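Local atomic coordinates of probable branched-chain amino acid ABC transporter, amino acid binding protein (Thermus thermophilus, PDB entry 3LKB), a protein that probably binds branched-chain amino acids such as valine outside the membrane and delivers them to an ABC transporter for uptake. Residues Gln5-Leu10 and Val48-Val53; Phe74-Phe79 and Leu97-Ile102; Ser127-Ala132 and Glu354-Leu359; Ser254-His259 and Phe333-Lys338. The protein carries 2 engineered substitutions. All coordinates share one frame; numbering follows the deposited sequence.

Contact 1. Residues Gln5-Leu10 and Val48-Val53; sequences QQQVTL and VFNCVV
Strands Gln6-Leu10 and Val48-Val53 pair in parallel, the two strands of a beta-alpha-beta unit whose crossover is helix 21-41, in a periplasmic-binding-protein fold. Their short axes approach to 4.4 Å at an angle of 31°. Five backbone bonds alternate across the pair: Val48 N to Gln6 O, Val8 N to Val48 O, Asn50 N to Val8 O, Leu10 N to Asn50 O and Val52 N to Leu10 O. The Asn50 N bond to Val8 O is short at 2.7 Å.

On one face Val8 and Leu10 flank Phe49. Val8 CG1 lies alongside the ring, 4.0 Å from Phe49 CE1, and Leu10 CB is 4.3 Å from Phe49 CD1. Around this apolar face, helix 285-308 meets Leu10 and Phe49 through Ala297, Val298 and Ile301, while Cys35 of helix 21-41 touches both.

Gln7, Thr9 and Asn50 occupy the other face. The Gln7 side chain runs slantwise across that of Asn50, with OE1 3.6 Å from Asn50 CB. Because CG of Asn50 is anti to its own N (chi1 179°), its amide runs beside Thr9, and ND2 donates to Thr9 OG1 at 3.0 Å, with the hydroxyl oxygen close to the amide plane.

Contact 2. Residues Phe74-Phe79 and Leu97-Ile102; sequences FKIPVF and LRIPTI
Ile99 CD1 is the apolar centre and touches both Ile76 and Phe79: it lies 3.5 Å from Ile76 CD1 and 3.4 Å from Phe79 CB. The Ile76 and Ile99 side chains cross at about a right angle and meet mainly through their CD1 methyls. In Ile76 CG1 sits between the backbone N and the carbonyl carbon (chi1 60°), which turns the far end of the chain toward Ile99 although its CB points along the contact. A second apolar patch forms where Val78 CG1 meets Ile102 CD1 at 4.1 Å and, more loosely, the Pro100 ring.

Phe79 and Thr101 lie side by side and point the same way, the hydroxyl of Thr101 sitting at the ring edge near its plane. That hydroxyl donates to Ile99 O at 3.0 Å, a bond within its own segment that fixes the rotation of the threonine. Two backbone bonds then start a parallel pairing: Phe79 N to Pro100 O at 3.1 Å and Ile102 N to Phe79 O at 2.8 Å.

Strand 79-81, helix 84-97 and strand 101-103 form a beta-alpha-beta unit, and this contact is where its strands begin to pair. Phe67 of helix 60-72 stacks on Phe79 and touches Ile76 and Ile99, Leu90 and Ile94 of helix 84-97 also pack on Phe79, and helix 313-321 meets Val78 and Pro100.

Contact 3. Residues Ser127-Ala132 and Glu354-Leu359; sequences SEQVVA and EGLRIL
Leu356 reaches across to Glu128, Gln129 and Ala132, packing the helix 126-140 against the entry to strand 357-362, an antiparallel strand of the mixed sheet in this periplasmic-binding-protein fold. No hydrogen bond joins the two segments, and the 219 Å² they bury, both sides summed, is apolar packing for the most part.

The leucine conformation sets the geometry. Its CG lies between the backbone N and the carbonyl carbon (chi1 51°), and the two methyls part to serve different helix residues. CD2 meets the start of the segment, 3.8 Å from Gln129 CG and 4.1 Å from Glu128 CG, whereas CD1 approaches Ala132 CB at 4.0 Å, one helical turn further on. Leu356 thus rests on the helix surface made by Glu128, Gln129 and Ala132. Ile358 adds a looser touch from the strand, its CD1 lying 4.4 Å from Ala132 CB.

Glu128 and Gln129 offer Leu356 only their aliphatic parts, since their polar ends are held by residues beyond the two segments. CG of Glu128 is anti to the backbone N (chi1 -171°) and the chain continues extended to its carboxylate, where OE2 accepts from Ser375 N and forms a salt bridge with Arg379. In Gln129 OE1 accepts from His231 N while NE2 bonds Thr124 OG1, so both ends of the amide are gripped and its rotation is fixed. What remains for Leu356 is the flank of the glutamine at its root, where CD2 also lies 3.8 Å from Gln129 CA.

Contact 4. Residues Ser254-His259 and Phe333-Lys338; sequences SFYMAH and FAVSTK
Tyr256 turns one ring face to Val335. The methyl CG1 of Val335 stands 4.2 Å from the ring centroid and 19° off the ring normal, a CH-pi contact over the face, displaced toward the CE1 side, where the CG1 to CE1 separation is 4.0 Å. The two side chains cross at a slant. On Val335, CG1 is anti to the carbonyl carbon (chi1 -60°), which directs it at the ring, while CG2 takes the position between N and carbonyl carbon and lies 3.3 Å from Ser254 O.

The ring of Tyr256 also runs along the backbone of the other segment. Its CE2 is 3.2 Å from Ala334 O, which approaches obliquely, and Val335 N lies over a ring face. The Phe255 ring leaves in another direction, toward Val285, Asn289 and Leu292 of helix 285-308, yet its CD2 passes close to Phe333 O, which lies oblique to the ring.

Between these side chains the backbones make a single bridge centred on Phe255 and Ala334, whose CA atoms are 4.2 Å apart. Val335 N donates to Ser254 O at 2.9 Å with an angle at hydrogen of 169°, and Tyr256 N donates to Phe333 O at 3.1 Å. Outside the pair, Glu342 OE2 accepts from the backbone N of both Phe333 and Ala334, and Ser254 OG probably bonds Gly355 O.

Two nearly straight bonds therefore fix the relative position of two irregular loops, the one following strand 250-253 and the one preceding strand 357-362. With these held, the tyrosine ring adds a CH-pi contact and also meets polar backbone.

How the contacts relate
Contacts 1 and 2 lie on the same side of the chain's centre, 13 Å apart between centres, and touch where Phe74 CD1 comes 3.8 Å from both Thr9 OG1 and Asn50 ND2. Contacts 3 and 4 form a second pair, with centres 12 Å apart; contact 4 is nested in the chain loop closed by contact 3, and Ser254 OG probably bonds Gly355 O. Between centres, contacts 1 and 3 are about 34 Å apart. No segment supplies a valine-pocket residue, though side chains of Ile102, Gln129 and Phe255 come within about 10 to 11 Å of the ligand. The Glu354 side chain lies about 4 Å from the sodium ion, sited by Asp344, Thr351 and Gly352.

Contact 1. Residues Gln5-Leu10 and Val48-Val53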
loop_
_atom_site.group_PDB
_atom_site.type_symbol
_atom_site.label_atom_id
_atom_site.label_comp_id
_atom_site.label_asym_id
_atom_site.label_seq_id
_atom_site.Cartn_x
_atom_site.Cartn_y
_atom_site.Cartn_z
ATOM N N GLN A 5 -18.312 -13.329 28.354
ATOM C CA GLN A 5 -17.481 -12.708 27.330
ATOM C C GLN A 5 -17.062 -11.288 27.693
ATOM O O GLN A 5 -17.892 -10.477 28.089
ATOM C CB GLN A 5 -18.244 -12.653 26.004
ATOM C CG GLN A 5 -18.305 -13.984 25.198
ATOM C CD GLN A 5 -19.162 -13.846 23.916
ATOM O OE1 GLN A 5 -18.862 -14.461 22.883
ATOM N NE2 GLN A 5 -20.221 -13.026 23.980
ATOM N N GLN A 6 -15.779 -10.984 27.552
ATOM C CA GLN A 6 -15.297 -9.595 27.624
ATOM C C GLN A 6 -14.616 -9.157 26.317
ATOM O O GLN A 6 -14.110 -9.972 25.535
ATOM C CB GLN A 6 -14.350 -9.407 28.804
ATOM C CG GLN A 6 -13.090 -10.241 28.669
ATOM C CD GLN A 6 -12.170 -10.099 29.861
ATOM O OE1 GLN A 6 -11.651 -9.013 30.140
ATOM N NE2 GLN A 6 -11.972 -11.203 30.586
ATOM N N GLN A 7 -14.624 -7.853 26.076
ATOM C CA GLN A 7 -13.959 -7.309 24.910
ATOM C C GLN A 7 -12.506 -6.911 25.245
ATOM O O GLN A 7 -12.242 -6.214 26.262
ATOM C CB GLN A 7 -14.742 -6.122 24.358
ATOM C CG GLN A 7 -14.171 -5.640 23.037
ATOM C CD GLN A 7 -15.015 -4.567 22.384
ATOM O OE1 GLN A 7 -15.418 -4.723 21.218
ATOM N NE2 GLN A 7 -15.278 -3.463 23.112
ATOM N N VAL A 8 -11.588 -7.375 24.394
ATOM C CA VAL A 8 -10.189 -6.996 24.471
ATOM C C VAL A 8 -9.630 -6.472 23.106
ATOM O O VAL A 8 -9.751 -7.124 22.044
ATOM C CB VAL A 8 -9.302 -8.146 25.031
ATOM C CG1 VAL A 8 -7.811 -7.837 24.813
ATOM C CG2 VAL A 8 -9.600 -8.402 26.516
ATOM N N THR A 9 -9.026 -5.286 23.164
ATOM C CA THR A 9 -8.485 -4.656 21.997
ATOM C C THR A 9 -7.039 -4.998 21.703
ATOM O O THR A 9 -6.127 -4.891 22.551
ATOM C CB THR A 9 -8.690 -3.181 22.008
ATOM O OG1 THR A 9 -10.111 -2.937 21.952
ATOM C CG2 THR A 9 -8.022 -2.567 20.747
ATOM N N LEU A 10 -6.865 -5.452 20.471
ATOM C CA LEU A 10 -5.573 -5.787 19.954
ATOM C C LEU A 10 -5.285 -4.668 18.964
ATOM O O LEU A 10 -5.974 -4.541 17.969
ATOM C CB LEU A 10 -5.650 -7.141 19.271
ATOM C CG LEU A 10 -4.298 -7.853 19.239
ATOM C CD1 LEU A 10 -3.745 -7.883 20.646
ATOM C CD2 LEU A 10 -4.458 -9.241 18.713
ATOM N N VAL A 48 -13.590 -11.753 23.357
ATOM C CA VAL A 48 -13.630 -11.417 21.918
ATOM C C VAL A 48 -12.658 -10.286 21.635
ATOM O O VAL A 48 -12.648 -9.272 22.344
ATOM C CB VAL A 48 -15.076 -11.249 21.311
ATOM C CG1 VAL A 48 -16.105 -11.886 22.214
ATOM C CG2 VAL A 48 -15.449 -9.804 21.072
ATOM N N PHE A 49 -11.777 -10.504 20.663
ATOM C CA PHE A 49 -10.819 -9.472 20.307
ATOM C C PHE A 49 -11.469 -8.427 19.417
ATOM O O PHE A 49 -12.110 -8.741 18.417
ATOM C CB PHE A 49 -9.537 -10.030 19.672
ATOM C CG PHE A 49 -8.685 -10.839 20.636
ATOM C CD1 PHE A 49 -7.782 -10.212 21.493
ATOM C CD2 PHE A 49 -8.806 -12.222 20.693
ATOM C CE1 PHE A 49 -7.009 -10.950 22.382
ATOM C CE2 PHE A 49 -8.037 -12.981 21.583
ATOM C CZ PHE A 49 -7.139 -12.356 22.428
ATOM N N ASN A 50 -11.336 -7.186 19.843
ATOM C CA ASN A 50 -11.578 -6.058 18.996
ATOM C C ASN A 50 -10.236 -5.702 18.277
ATOM O O ASN A 50 -9.213 -5.327 18.887
ATOM C CB ASN A 50 -12.101 -4.913 19.866
ATOM C CG ASN A 50 -12.353 -3.673 19.089
ATOM O OD1 ASN A 50 -12.900 -3.752 18.010
ATOM N ND2 ASN A 50 -11.951 -2.505 19.624
ATOM N N CYS A 51 -10.249 -5.864 16.971
ATOM C CA CYS A 51 -9.040 -5.740 16.188
ATOM C C CYS A 51 -8.882 -4.335 15.626
ATOM O O CYS A 51 -9.636 -3.944 14.775
ATOM C CB CYS A 51 -9.086 -6.686 15.020
ATOM S SG CYS A 51 -7.557 -6.439 14.063
ATOM N N VAL A 52 -7.914 -3.580 16.114
ATOM C CA VAL A 52 -7.721 -2.253 15.635
ATOM C C VAL A 52 -6.351 -2.118 14.971
ATOM O O VAL A 52 -5.305 -2.218 15.626
ATOM C CB VAL A 52 -7.943 -1.234 16.725
ATOM C CG1 VAL A 52 -7.686 0.147 16.188
ATOM C CG2 VAL A 52 -9.387 -1.387 17.279
ATOM N N VAL A 53 -6.393 -1.920 13.653
ATOM C CA VAL A 53 -5.220 -1.850 12.801
ATOM C C VAL A 53 -5.193 -0.489 12.132
ATOM O O VAL A 53 -6.014 -0.232 11.249
ATOM C CB VAL A 53 -5.284 -2.949 11.727
ATOM C CG1 VAL A 53 -4.354 -2.621 10.583
ATOM C CG2 VAL A 53 -4.931 -4.306 12.352
#

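Contact 2. Residues Phe74-Phe79 and Leu97-Ile102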
loop_
_atom_site.group_PDB
_atom_site.type_symbol
_atom_site.label_atom_id
_atom_site.label_comp_id
_atom_site.label_asym_id
_atom_site.label_seq_id
_atom_site.Cartn_x
_atom_site.Cartn_y
_atom_site.Cartn_z
ATOM N N PHE A 74 -9.398 2.467 24.332
ATOM C CA PHE A 74 -9.451 1.015 24.210
ATOM C C PHE A 74 -8.797 0.225 25.367
ATOM O O PHE A 74 -8.861 -0.999 25.362
ATOM C CB PHE A 74 -8.932 0.548 22.837
ATOM C CG PHE A 74 -9.703 1.099 21.687
ATOM C CD1 PHE A 74 -10.984 0.681 21.426
ATOM C CD2 PHE A 74 -9.146 2.067 20.861
ATOM C CE1 PHE A 74 -11.709 1.221 20.378
ATOM C CE2 PHE A 74 -9.871 2.602 19.795
ATOM C CZ PHE A 74 -11.143 2.177 19.560
ATOM N N LYS A 75 -8.172 0.921 26.331
ATOM C CA LYS A 75 -7.590 0.269 27.533
ATOM C C LYS A 75 -6.655 -0.875 27.192
ATOM O O LYS A 75 -6.669 -1.912 27.876
ATOM C CB LYS A 75 -8.682 -0.304 28.460
ATOM C CG LYS A 75 -9.886 0.571 28.714
ATOM C CD LYS A 75 -9.549 1.803 29.514
ATOM C CE LYS A 75 -10.609 2.863 29.262
ATOM N NZ LYS A 75 -10.354 4.061 30.099
ATOM N N ILE A 76 -5.856 -0.717 26.145
ATOM C CA ILE A 76 -4.999 -1.814 25.692
ATOM C C ILE A 76 -4.052 -2.345 26.770
ATOM O O ILE A 76 -3.383 -1.577 27.436
ATOM C CB ILE A 76 -4.189 -1.472 24.378
ATOM C CG1 ILE A 76 -3.264 -0.253 24.556
ATOM C CG2 ILE A 76 -5.134 -1.234 23.197
ATOM C CD1 ILE A 76 -2.273 -0.090 23.434
ATOM N N PRO A 77 -3.981 -3.671 26.917
ATOM C CA PRO A 77 -3.018 -4.332 27.776
ATOM C C PRO A 77 -1.654 -4.634 27.116
ATOM O O PRO A 77 -0.708 -5.038 27.820
ATOM C CB PRO A 77 -3.748 -5.647 28.135
ATOM C CG PRO A 77 -4.554 -5.943 26.892
ATOM C CD PRO A 77 -4.979 -4.613 26.376
ATOM N N VAL A 78 -1.579 -4.438 25.792
ATOM C CA VAL A 78 -0.373 -4.641 24.928
ATOM C C VAL A 78 -0.464 -3.671 23.746
ATOM O O VAL A 78 -1.564 -3.301 23.359
ATOM C CB VAL A 78 -0.326 -6.041 24.213
ATOM C CG1 VAL A 78 1.150 -6.412 23.780
ATOM C CG2 VAL A 78 -0.896 -7.111 25.056
ATOM N N PHE A 79 0.683 -3.350 23.144
ATOM C CA PHE A 79 0.810 -2.436 22.011
ATOM C C PHE A 79 1.660 -3.201 21.015
ATOM O O PHE A 79 2.790 -3.576 21.339
ATOM C CB PHE A 79 1.581 -1.201 22.475
ATOM C CG PHE A 79 1.920 -0.183 21.383
ATOM C CD1 PHE A 79 1.198 -0.099 20.182
ATOM C CD2 PHE A 79 2.946 0.741 21.601
ATOM C CE1 PHE A 79 1.496 0.872 19.204
ATOM C CE2 PHE A 79 3.258 1.723 20.651
ATOM C CZ PHE A 79 2.525 1.775 19.416
ATOM N N LEU A 97 3.606 4.262 31.462
ATOM C CA LEU A 97 2.368 3.547 31.665
ATOM C C LEU A 97 2.484 2.032 31.697
ATOM O O LEU A 97 1.474 1.349 31.766
ATOM C CB LEU A 97 1.293 4.042 30.681
ATOM C CG LEU A 97 1.618 4.068 29.212
ATOM C CD1 LEU A 97 1.308 2.699 28.712
ATOM C CD2 LEU A 97 0.766 5.100 28.481
ATOM N N ARG A 98 3.715 1.513 31.659
ATOM C CA ARG A 98 3.953 0.082 31.806
ATOM C C ARG A 98 3.137 -0.806 30.847
ATOM O O ARG A 98 2.586 -1.815 31.256
ATOM C CB ARG A 98 3.649 -0.367 33.247
ATOM C CG ARG A 98 4.282 0.461 34.341
ATOM C CD ARG A 98 3.864 -0.037 35.697
ATOM N NE ARG A 98 4.341 0.833 36.774
ATOM C CZ ARG A 98 5.513 0.698 37.419
ATOM N NH1 ARG A 98 6.383 -0.265 37.103
ATOM N NH2 ARG A 98 5.835 1.544 38.394
ATOM N N ILE A 99 3.009 -0.444 29.580
ATOM C CA ILE A 99 2.389 -1.435 28.695
ATOM C C ILE A 99 3.355 -2.194 27.794
ATOM O O ILE A 99 4.058 -1.588 26.986
ATOM C CB ILE A 99 1.131 -0.938 27.917
ATOM C CG1 ILE A 99 1.494 -0.329 26.595
ATOM C CG2 ILE A 99 0.164 -0.008 28.775
ATOM C CD1 ILE A 99 0.408 -0.699 25.606
ATOM N N PRO A 100 3.383 -3.531 27.931
ATOM C CA PRO A 100 4.216 -4.397 27.063
ATOM C C PRO A 100 4.014 -4.085 25.609
ATOM O O PRO A 100 2.884 -3.956 25.171
ATOM C CB PRO A 100 3.687 -5.801 27.343
ATOM C CG PRO A 100 3.108 -5.718 28.707
ATOM C CD PRO A 100 2.498 -4.323 28.803
ATOM N N THR A 101 5.098 -4.008 24.860
ATOM C CA THR A 101 5.069 -3.504 23.499
ATOM C C THR A 101 5.880 -4.414 22.665
ATOM O O THR A 101 7.064 -4.652 22.985
ATOM C CB THR A 101 5.688 -2.105 23.452
ATOM O OG1 THR A 101 4.791 -1.229 24.118
ATOM C CG2 THR A 101 5.894 -1.591 22.038
ATOM N N ILE A 102 5.265 -4.950 21.619
ATOM C CA ILE A 102 5.964 -5.866 20.741
ATOM C C ILE A 102 6.106 -5.189 19.387
ATOM O O ILE A 102 5.114 -5.070 18.663
ATOM C CB ILE A 102 5.165 -7.168 20.581
ATOM C CG1 ILE A 102 4.891 -7.748 21.967
ATOM C CG2 ILE A 102 5.883 -8.124 19.620
ATOM C CD1 ILE A 102 3.833 -8.895 21.995
#

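Contact 3. Residues Ser127-Ala132 and Glu354-Leu359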
loop_
_atom_site.group_PDB
_atom_site.type_symbol
_atom_site.label_atom_id
_atom_site.label_comp_id
_atom_site.label_asym_id
_atom_site.label_seq_id
_atom_site.Cartn_x
_atom_site.Cartn_y
_atom_site.Cartn_z
ATOM N N SER A 127 21.122 -5.031 14.223
ATOM C CA SER A 127 22.553 -5.156 14.548
ATOM C C SER A 127 23.141 -6.576 14.503
ATOM O O SER A 127 24.163 -6.798 13.839
ATOM C CB SER A 127 22.837 -4.534 15.919
ATOM O OG SER A 127 22.597 -3.155 15.831
ATOM N N GLU A 128 22.508 -7.526 15.185
ATOM C CA GLU A 128 22.992 -8.910 15.137
ATOM C C GLU A 128 23.006 -9.422 13.693
ATOM O O GLU A 128 23.969 -10.046 13.262
ATOM C CB GLU A 128 22.135 -9.834 16.028
ATOM C CG GLU A 128 22.698 -11.235 16.194
ATOM C CD GLU A 128 22.320 -11.934 17.495
ATOM O OE1 GLU A 128 21.375 -11.518 18.236
ATOM O OE2 GLU A 128 22.999 -12.923 17.796
ATOM N N GLN A 129 21.914 -9.175 12.979
ATOM C CA GLN A 129 21.742 -9.516 11.565
ATOM C C GLN A 129 22.895 -8.967 10.756
ATOM O O GLN A 129 23.560 -9.708 10.051
ATOM C CB GLN A 129 20.363 -8.962 11.038
ATOM C CG GLN A 129 19.185 -9.717 11.640
ATOM C CD GLN A 129 17.861 -9.034 11.445
ATOM O OE1 GLN A 129 17.677 -8.181 10.575
ATOM N NE2 GLN A 129 16.933 -9.382 12.284
ATOM N N VAL A 130 23.145 -7.681 10.851
ATOM C CA VAL A 130 24.181 -7.049 10.102
ATOM C C VAL A 130 25.591 -7.555 10.460
ATOM O O VAL A 130 26.341 -7.844 9.590
ATOM C CB VAL A 130 24.096 -5.496 10.115
ATOM C CG1 VAL A 130 25.323 -4.903 9.716
ATOM C CG2 VAL A 130 23.060 -5.015 9.287
ATOM N N VAL A 131 25.886 -7.694 11.739
ATOM C CA VAL A 131 27.092 -8.313 12.219
ATOM C C VAL A 131 27.213 -9.787 11.780
ATOM O O VAL A 131 28.256 -10.236 11.466
ATOM C CB VAL A 131 27.240 -8.159 13.767
ATOM C CG1 VAL A 131 28.369 -8.869 14.290
ATOM C CG2 VAL A 131 27.263 -6.780 14.164
ATOM N N ALA A 132 26.118 -10.508 11.747
ATOM C CA ALA A 132 26.167 -11.860 11.280
ATOM C C ALA A 132 26.582 -11.922 9.816
ATOM O O ALA A 132 27.401 -12.712 9.463
ATOM C CB ALA A 132 24.875 -12.596 11.540
ATOM N N GLU A 354 16.179 -15.761 19.483
ATOM C CA GLU A 354 17.532 -15.240 19.461
ATOM C C GLU A 354 18.406 -15.797 18.301
ATOM O O GLU A 354 19.495 -15.277 18.032
ATOM C CB GLU A 354 18.188 -15.423 20.854
ATOM C CG GLU A 354 18.655 -16.841 21.231
ATOM C CD GLU A 354 17.534 -17.907 21.404
ATOM O OE1 GLU A 354 16.316 -17.556 21.513
ATOM O OE2 GLU A 354 17.915 -19.112 21.453
ATOM N N GLY A 355 17.952 -16.852 17.637
ATOM C CA GLY A 355 18.669 -17.371 16.473
ATOM C C GLY A 355 18.227 -16.764 15.146
ATOM O O GLY A 355 17.090 -16.246 14.992
ATOM N N LEU A 356 19.147 -16.808 14.184
ATOM C CA LEU A 356 18.893 -16.346 12.831
ATOM C C LEU A 356 19.690 -17.262 11.918
ATOM O O LEU A 356 20.497 -18.065 12.413
ATOM C CB LEU A 356 19.266 -14.858 12.644
ATOM C CG LEU A 356 20.652 -14.377 13.094
ATOM C CD1 LEU A 356 21.730 -14.993 12.291
ATOM C CD2 LEU A 356 20.742 -12.885 12.962
ATOM N N ARG A 357 19.428 -17.183 10.617
ATOM C CA ARG A 357 20.257 -17.850 9.632
ATOM C C ARG A 357 20.577 -16.865 8.514
ATOM O O ARG A 357 19.970 -15.787 8.419
ATOM C CB ARG A 357 19.514 -19.060 8.998
ATOM C CG ARG A 357 18.866 -20.074 9.951
ATOM C CD ARG A 357 18.117 -21.112 9.167
ATOM N NE ARG A 357 16.805 -20.638 8.725
ATOM C CZ ARG A 357 15.919 -21.370 8.042
ATOM N NH1 ARG A 357 16.217 -22.637 7.719
ATOM N NH2 ARG A 357 14.742 -20.831 7.671
ATOM N N ILE A 358 21.564 -17.217 7.699
ATOM C CA ILE A 358 21.768 -16.558 6.434
ATOM C C ILE A 358 21.173 -17.449 5.340
ATOM O O ILE A 358 21.412 -18.669 5.294
ATOM C CB ILE A 358 23.273 -16.317 6.162
ATOM C CG1 ILE A 358 23.987 -15.651 7.362
ATOM C CG2 ILE A 358 23.553 -15.626 4.821
ATOM C CD1 ILE A 358 23.438 -14.419 7.790
ATOM N N LEU A 359 20.370 -16.846 4.467
ATOM C CA LEU A 359 19.806 -17.578 3.331
ATOM C C LEU A 359 20.334 -16.952 2.041
ATOM O O LEU A 359 20.668 -15.763 2.028
ATOM C CB LEU A 359 18.272 -17.593 3.365
ATOM C CG LEU A 359 17.713 -18.092 4.731
ATOM C CD1 LEU A 359 17.423 -17.037 5.772
ATOM C CD2 LEU A 359 16.506 -18.967 4.616
#

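Contact 4. Residues Ser254-His259 and Phe333-Lys338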
loop_
_atom_site.group_PDB
_atom_site.type_symbol
_atom_site.label_atom_id
_atom_site.label_comp_id
_atom_site.label_asym_id
_atom_site.label_seq_id
_atom_site.Cartn_x
_atom_site.Cartn_y
_atom_site.Cartn_z
ATOM N N SER A 254 15.442 -14.351 11.062
ATOM C CA SER A 254 15.056 -15.364 12.019
ATOM C C SER A 254 13.900 -16.274 11.615
ATOM O O SER A 254 13.613 -17.216 12.237
ATOM C CB SER A 254 14.684 -14.711 13.341
ATOM O OG SER A 254 15.761 -14.329 14.055
ATOM N N PHE A 255 13.231 -15.917 10.564
ATOM C CA PHE A 255 12.024 -16.627 10.134
ATOM C C PHE A 255 12.275 -17.879 9.301
ATOM O O PHE A 255 13.323 -18.025 8.680
ATOM C CB PHE A 255 11.037 -15.670 9.429
ATOM C CG PHE A 255 10.498 -14.599 10.360
ATOM C CD1 PHE A 255 11.158 -13.362 10.481
ATOM C CD2 PHE A 255 9.391 -14.866 11.197
ATOM C CE1 PHE A 255 10.704 -12.401 11.401
ATOM C CE2 PHE A 255 8.911 -13.897 12.117
ATOM C CZ PHE A 255 9.565 -12.669 12.219
ATOM N N TYR A 256 11.316 -18.806 9.361
ATOM C CA TYR A 256 11.196 -19.889 8.418
ATOM C C TYR A 256 10.696 -19.310 7.098
ATOM O O TYR A 256 10.001 -18.253 7.086
ATOM C CB TYR A 256 10.148 -20.883 8.938
ATOM C CG TYR A 256 10.648 -21.753 10.043
ATOM C CD1 TYR A 256 11.684 -22.656 9.811
ATOM C CD2 TYR A 256 10.112 -21.691 11.317
ATOM C CE1 TYR A 256 12.168 -23.468 10.803
ATOM C CE2 TYR A 256 10.604 -22.534 12.344
ATOM C CZ TYR A 256 11.632 -23.396 12.063
ATOM O OH TYR A 256 12.170 -24.241 13.002
ATOM N N MET A 257 11.023 -20.004 6.002
ATOM C CA MET A 257 10.507 -19.667 4.687
ATOM C C MET A 257 9.191 -20.343 4.403
ATOM O O MET A 257 8.838 -21.373 5.015
ATOM C CB MET A 257 11.484 -20.071 3.609
ATOM C CG MET A 257 12.909 -19.527 3.788
ATOM S SD MET A 257 12.898 -17.708 3.692
ATOM C CE MET A 257 14.481 -17.415 4.314
ATOM N N ALA A 258 8.505 -19.787 3.419
ATOM C CA ALA A 258 7.228 -20.281 2.954
ATOM C C ALA A 258 7.310 -21.733 2.439
ATOM O O ALA A 258 6.291 -22.446 2.426
ATOM C CB ALA A 258 6.693 -19.362 1.865
ATOM N N HIS A 259 8.507 -22.175 2.069
ATOM C CA HIS A 259 8.646 -23.490 1.494
ATOM C C HIS A 259 9.115 -24.504 2.496
ATOM O O HIS A 259 9.258 -25.661 2.157
ATOM C CB HIS A 259 9.560 -23.475 0.253
ATOM C CG HIS A 259 10.996 -23.176 0.559
ATOM N ND1 HIS A 259 11.522 -21.898 0.499
ATOM C CD2 HIS A 259 12.025 -23.991 0.905
ATOM C CE1 HIS A 259 12.810 -21.943 0.804
ATOM N NE2 HIS A 259 13.140 -23.197 1.049
ATOM N N PHE A 333 7.059 -20.146 13.923
ATOM C CA PHE A 333 7.259 -19.063 12.937
ATOM C C PHE A 333 8.715 -18.718 12.694
ATOM O O PHE A 333 9.106 -18.377 11.557
ATOM C CB PHE A 333 6.500 -17.794 13.307
ATOM C CG PHE A 333 5.039 -17.934 13.189
ATOM C CD1 PHE A 333 4.465 -18.235 11.963
ATOM C CD2 PHE A 333 4.228 -17.763 14.279
ATOM C CE1 PHE A 333 3.091 -18.324 11.829
ATOM C CE2 PHE A 333 2.849 -17.865 14.168
ATOM C CZ PHE A 333 2.278 -18.157 12.956
ATOM N N ALA A 334 9.514 -18.831 13.747
ATOM C CA ALA A 334 10.912 -18.477 13.690
ATOM C C ALA A 334 11.719 -19.677 14.072
ATOM O O ALA A 334 11.206 -20.566 14.759
ATOM C CB ALA A 334 11.219 -17.302 14.664
ATOM N N VAL A 335 12.984 -19.671 13.672
ATOM C CA VAL A 335 13.909 -20.752 13.920
ATOM C C VAL A 335 14.313 -20.810 15.405
ATOM O O VAL A 335 14.059 -19.880 16.146
ATOM C CB VAL A 335 15.170 -20.587 13.035
ATOM C CG1 VAL A 335 14.808 -20.603 11.603
ATOM C CG2 VAL A 335 15.935 -19.297 13.367
ATOM N N SER A 336 14.893 -21.915 15.844
ATOM C CA SER A 336 15.462 -22.002 17.182
ATOM C C SER A 336 16.874 -22.620 17.122
ATOM O O SER A 336 17.189 -23.400 16.192
ATOM C CB SER A 336 14.519 -22.766 18.116
ATOM O OG SER A 336 14.142 -23.996 17.550
ATOM N N THR A 337 17.772 -22.233 18.022
ATOM C CA THR A 337 19.089 -22.916 18.021
ATOM C C THR A 337 18.929 -24.386 18.465
ATOM O O THR A 337 17.885 -24.758 19.006
ATOM C CB THR A 337 20.100 -22.191 18.850
ATOM O OG1 THR A 337 19.608 -22.105 20.193
ATOM C CG2 THR A 337 20.297 -20.763 18.288
ATOM N N LYS A 338 19.913 -25.245 18.202
ATOM C CA LYS A 338 19.721 -26.639 18.609
ATOM C C LYS A 338 19.815 -26.703 20.103
ATOM O O LYS A 338 19.239 -27.557 20.744
ATOM C CB LYS A 338 20.652 -27.623 17.908
ATOM C CG LYS A 338 22.129 -27.280 17.861
ATOM C CD LYS A 338 22.858 -28.527 17.371
ATOM C CE LYS A 338 22.324 -29.765 18.173
ATOM N NZ LYS A 338 22.808 -31.101 17.699
#